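Local atomic coordinates of metallo-beta-lactamase (Pseudomonas stutzeri, PDB entry 4ZEJ), a protein that probably hydrolyses the amide bond of beta-lactam antibiotics with the help of two bound zinc ions, turning them into substituted beta-amino acids. Residues 57-60 with 61-65; 208-211 with 212-216. One frame throughout, in Å; residues are numbered along the deposited sequence.

Contact 1: 57-60 with 61-65; sequences TLVH and WIRKN
Val59 and Arg63 run side by side on the last turns of helix 52-64, and their side chains point the same way. CG1 of Val59 lies anti to the backbone N (chi1 172°), which carries it beside the carbonyl carbon and up to the arginine, 3.2 Å from Arg63 NH1. The arginine chain bends at its second torsion and lays CD 4.0 Å from that same methyl, so one branch of the valine meets both the aliphatic part and the obliquely turned guanidinium. One residue earlier, the apolar pair Leu58 CG and Ile62 CD1 touches more loosely at 4.2 Å.

The backbone bonds are the regular i to i+4 set. Trp61 N, Ile62 N, Arg63 N and Lys64 N give to the carbonyls of Thr57, Leu58, Val59 and His60; the shortest is Lys64 N to His60 O, 2.8 Å.

Side-chain polarity enters where the helix stops. Asn65, the first residue to leave helical angles, folds back: ND2 gives to Trp61 O at 2.8 Å, while Asn65 N reaches that oxygen from the opposite face of its plane at 3.2 Å. ND2 also sits 3.4 Å above one face of the indole, offset toward its rim.

The helix belongs to the beta-alpha-beta unit between strands 42-46 and 68-73. Leu58 and Ile62 pack on Ile45, Val59 and Ile62 on Leu69, and Trp61 meets Phe16 edge-to-face. The chemistry thus implies a helix fixed to the sheet by its apolar side, with the last turn's carbonyl of Trp61 gripped twice by the asparagine that ends it.

Contact 2: 208-211 with 212-216; sequences LKHT and KSLAE
Leu208 meets the next turn through its carbonyl: Lys212 N gives to Leu208 O at 2.9 Å, and Lys212 CB rests 3.4 Å from the same oxygen. The leucine side chain turns instead to Leu186 of helix 175-188 and to Val159. Lys209 continues the helical pattern, its carbonyl oxygen taking the N-H of Ser213.

His210 carries the side-chain contact. With chi1 at 178°, the ring leans to the carbonyl side of its own residue and so reaches Leu214. There Leu214 CD1 lies over one face, 3.9 Å from the centroid of the His210 ring and 27° off the ring normal: a CH-pi contact displaced toward the rim. The closest ring atom is His210 NE2, 3.5 Å from Leu214 CD1, and Leu214 CG follows at 3.7 Å from His210 CE1. NE2 is also hydrogen-bonded to Ser164 O, so the ring is held both by a polar bond and by the leucine against its face. Leu214 N also gives a hydrogen bond to His210 O.

Thr211 closes the segment by accepting from Ala215 N at its carbonyl, while its hydroxyl bonds Leu207 O and Arg160 N. Its side chain lies about 8 Å from that of the zinc ligand His138.

On another side of the helix, Lys212 NZ makes a salt bridge with Glu216 OE1 (2.7 Å), meeting the carboxylate from above its plane. Two i to i+4 pairings therefore coexist on helix 206-218, one ionic and one of imidazole with leucine, while His210 and Thr211 tie the helix to the loop residues Arg160 and Ser164.

How the contacts relate
Contacts 1 and 2 each lie within a single helix and share its i to i+4 backbone bonding, yet they sit on opposite sides of the chain's centre, with centres about 36 Å apart and nearest atoms about 23 Å apart. Both are partly buried, contact 1 with more exposed residues than contact 2. Contact 1 ends a helix that crosses between parallel strands of the seven-stranded sheet, far from the annotated sites; its inner side is aliphatic. Contact 2 belongs to the last helix, which packs on helix 175-188 and on loops nearer the zinc site. There the side chains pair by a CH-pi contact and a salt bridge, whereas contact 1 relies on aliphatic side chains, one against a guanidinium, and an asparagine at the helix end.

Contact 1: 57-60 with 61-65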
loop_
_atom_site.group_PDB
_atom_site.type_symbol
_atom_site.label_atom_id
_atom_site.label_comp_id
_atom_site.label_asym_id
_atom_site.label_seq_id
_atom_site.Cartn_x
_atom_site.Cartn_y
_atom_site.Cartn_z
ATOM N N THR A 57 1.877 -9.798 -14.684
ATOM C CA THR A 57 3.127 -9.198 -15.159
ATOM C C THR A 57 4.160 -9.036 -14.043
ATOM O O THR A 57 5.319 -9.415 -14.214
ATOM C CB THR A 57 2.871 -7.849 -15.828
ATOM O OG1 THR A 57 1.961 -8.054 -16.914
ATOM C CG2 THR A 57 4.167 -7.244 -16.368
ATOM N N LEU A 58 3.717 -8.494 -12.912
ATOM C CA LEU A 58 4.554 -8.298 -11.750
ATOM C C LEU A 58 5.132 -9.615 -11.226
ATOM O O LEU A 58 6.340 -9.706 -10.960
ATOM C CB LEU A 58 3.751 -7.621 -10.635
ATOM C CG LEU A 58 4.500 -7.356 -9.325
ATOM C CD1 LEU A 58 5.615 -6.355 -9.581
ATOM C CD2 LEU A 58 3.557 -6.883 -8.225
ATOM N N VAL A 59 4.274 -10.620 -11.075
ATOM C CA VAL A 59 4.710 -11.939 -10.574
ATOM C C VAL A 59 5.705 -12.596 -11.553
ATOM O O VAL A 59 6.720 -13.178 -11.134
ATOM C CB VAL A 59 3.493 -12.844 -10.262
ATOM C CG1 VAL A 59 3.913 -14.268 -9.935
ATOM C CG2 VAL A 59 2.692 -12.274 -9.091
ATOM N N HIS A 60 5.436 -12.479 -12.848
ATOM C CA HIS A 60 6.358 -12.980 -13.867
ATOM C C HIS A 60 7.722 -12.312 -13.788
ATOM O O HIS A 60 8.736 -12.978 -13.954
ATOM C CB HIS A 60 5.771 -12.803 -15.274
ATOM C CG HIS A 60 4.707 -13.791 -15.606
ATOM N ND1 HIS A 60 4.395 -14.145 -16.901
ATOM C CD2 HIS A 60 3.920 -14.552 -14.809
ATOM C CE1 HIS A 60 3.447 -15.063 -16.886
ATOM N NE2 HIS A 60 3.136 -15.319 -15.629
ATOM N N TRP A 61 7.742 -11.002 -13.538
ATOM C CA TRP A 61 8.996 -10.268 -13.401
ATOM C C TRP A 61 9.806 -10.767 -12.199
ATOM O O TRP A 61 11.023 -10.972 -12.310
ATOM C CB TRP A 61 8.736 -8.756 -13.306
ATOM C CG TRP A 61 9.980 -7.901 -13.108
ATOM C CD1 TRP A 61 10.771 -7.364 -14.081
ATOM C CD2 TRP A 61 10.537 -7.476 -11.858
ATOM N NE1 TRP A 61 11.794 -6.642 -13.516
ATOM C CE2 TRP A 61 11.675 -6.693 -12.152
ATOM C CE3 TRP A 61 10.201 -7.701 -10.517
ATOM C CZ2 TRP A 61 12.477 -6.128 -11.152
ATOM C CZ3 TRP A 61 11.000 -7.138 -9.518
ATOM C CH2 TRP A 61 12.123 -6.354 -9.845
ATOM N N ILE A 62 9.124 -10.981 -11.075
ATOM C CA ILE A 62 9.759 -11.460 -9.845
ATOM C C ILE A 62 10.419 -12.832 -10.085
ATOM O O ILE A 62 11.589 -13.050 -9.720
ATOM C CB ILE A 62 8.731 -11.521 -8.682
ATOM C CG1 ILE A 62 8.341 -10.100 -8.262
ATOM C CG2 ILE A 62 9.289 -12.254 -7.467
ATOM C CD1 ILE A 62 7.140 -10.015 -7.349
ATOM N N ARG A 63 9.663 -13.736 -10.703
ATOM C CA ARG A 63 10.149 -15.103 -11.017
ATOM C C ARG A 63 11.248 -15.126 -12.078
ATOM O O ARG A 63 12.227 -15.886 -11.947
ATOM C CB ARG A 63 8.990 -16.021 -11.453
ATOM C CG ARG A 63 8.338 -16.829 -10.341
ATOM C CD ARG A 63 7.493 -16.010 -9.402
ATOM N NE ARG A 63 6.890 -16.803 -8.316
ATOM C CZ ARG A 63 5.673 -17.361 -8.307
ATOM N NH1 ARG A 63 4.848 -17.286 -9.348
ATOM N NH2 ARG A 63 5.273 -18.027 -7.230
ATOM N N LYS A 64 11.084 -14.323 -13.132
ATOM C CA LYS A 64 12.105 -14.180 -14.186
ATOM C C LYS A 64 13.479 -13.827 -13.610
ATOM O O LYS A 64 14.499 -14.348 -14.064
ATOM C CB LYS A 64 11.709 -13.100 -15.199
ATOM C CG LYS A 64 12.096 -13.389 -16.649
ATOM C CD LYS A 64 11.076 -12.787 -17.622
ATOM C CE LYS A 64 9.723 -13.500 -17.510
ATOM N NZ LYS A 64 8.711 -13.105 -18.524
ATOM N N ASN A 65 13.479 -12.942 -12.614
ATOM C CA ASN A 65 14.700 -12.480 -11.939
ATOM C C ASN A 65 15.201 -13.372 -10.793
ATOM O O ASN A 65 16.143 -13.000 -10.079
ATOM C CB ASN A 65 14.511 -11.035 -11.477
ATOM C CG ASN A 65 14.546 -10.070 -12.638
ATOM O OD1 ASN A 65 15.627 -9.717 -13.124
ATOM N ND2 ASN A 65 13.378 -9.688 -13.132
#

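Contact 2: 208-211 with 212-216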
loop_
_atom_site.group_PDB
_atom_site.type_symbol
_atom_site.label_atom_id
_atom_site.label_comp_id
_atom_site.label_asym_id
_atom_site.label_seq_id
_atom_site.Cartn_x
_atom_site.Cartn_y
_atom_site.Cartn_z
ATOM N N LEU A 208 3.951 13.157 5.045
ATOM C CA LEU A 208 3.110 12.988 6.250
ATOM C C LEU A 208 2.689 14.330 6.856
ATOM O O LEU A 208 1.547 14.480 7.295
ATOM C CB LEU A 208 3.798 12.113 7.312
ATOM C CG LEU A 208 3.538 10.613 7.250
ATOM C CD1 LEU A 208 4.502 9.898 8.189
ATOM C CD2 LEU A 208 2.099 10.330 7.670
ATOM N N LYS A 209 3.593 15.312 6.852
ATOM C CA LYS A 209 3.257 16.663 7.357
ATOM C C LYS A 209 2.194 17.345 6.481
ATOM O O LYS A 209 1.290 18.000 6.989
ATOM C CB LYS A 209 4.503 17.543 7.458
ATOM C CG LYS A 209 5.601 16.836 8.259
ATOM C CD LYS A 209 6.637 17.743 8.799
ATOM C CE LYS A 209 6.177 18.397 10.084
ATOM N NZ LYS A 209 7.226 19.341 10.492
ATOM N N HIS A 210 2.318 17.194 5.168
ATOM C CA HIS A 210 1.322 17.720 4.229
ATOM C C HIS A 210 -0.028 17.024 4.413
ATOM O O HIS A 210 -1.076 17.678 4.442
ATOM C CB HIS A 210 1.813 17.565 2.786
ATOM C CG HIS A 210 0.840 18.037 1.755
ATOM N ND1 HIS A 210 0.290 19.302 1.766
ATOM C CD2 HIS A 210 0.352 17.424 0.642
ATOM C CE1 HIS A 210 -0.516 19.438 0.726
ATOM N NE2 HIS A 210 -0.493 18.312 0.028
ATOM N N THR A 211 -0.005 15.699 4.518
ATOM C CA THR A 211 -1.235 14.921 4.726
ATOM C C THR A 211 -1.938 15.379 6.020
ATOM O O THR A 211 -3.148 15.607 6.027
ATOM C CB THR A 211 -0.937 13.412 4.782
ATOM O OG1 THR A 211 -0.351 13.005 3.533
ATOM C CG2 THR A 211 -2.195 12.589 5.040
ATOM N N LYS A 212 -1.175 15.497 7.099
ATOM C CA LYS A 212 -1.694 16.020 8.362
ATOM C C LYS A 212 -2.394 17.377 8.177
ATOM O O LYS A 212 -3.531 17.560 8.623
ATOM C CB LYS A 212 -0.582 16.126 9.410
ATOM C CG LYS A 212 -1.093 16.618 10.749
ATOM C CD LYS A 212 -0.054 16.476 11.850
ATOM C CE LYS A 212 -0.627 16.876 13.185
ATOM N NZ LYS A 212 -0.668 18.351 13.337
ATOM N N SER A 213 -1.726 18.310 7.508
ATOM C CA SER A 213 -2.317 19.634 7.244
ATOM C C SER A 213 -3.588 19.565 6.396
ATOM O O SER A 213 -4.579 20.239 6.723
ATOM C CB SER A 213 -1.290 20.571 6.618
ATOM O OG SER A 213 -1.832 21.857 6.389
ATOM N N LEU A 214 -3.575 18.758 5.336
ATOM C CA LEU A 214 -4.778 18.558 4.510
ATOM C C LEU A 214 -5.962 18.083 5.351
ATOM O O LEU A 214 -7.089 18.571 5.181
ATOM C CB LEU A 214 -4.545 17.564 3.377
ATOM C CG LEU A 214 -3.615 17.995 2.226
ATOM C CD1 LEU A 214 -3.348 16.791 1.361
ATOM C CD2 LEU A 214 -4.218 19.140 1.431
ATOM N N ALA A 215 -5.712 17.131 6.256
ATOM C CA ALA A 215 -6.758 16.625 7.136
ATOM C C ALA A 215 -7.274 17.722 8.081
ATOM O O ALA A 215 -8.478 17.806 8.345
ATOM C CB ALA A 215 -6.262 15.429 7.931
ATOM N N GLU A 216 -6.370 18.563 8.574
ATOM C CA GLU A 216 -6.746 19.675 9.455
ATOM C C GLU A 216 -7.662 20.684 8.768
ATOM O O GLU A 216 -8.590 21.188 9.403
ATOM C CB GLU A 216 -5.512 20.399 10.007
ATOM C CG GLU A 216 -4.700 19.535 10.963
ATOM C CD GLU A 216 -3.366 20.139 11.345
ATOM O OE1 GLU A 216 -2.833 19.749 12.404
ATOM O OE2 GLU A 216 -2.855 21.021 10.631
#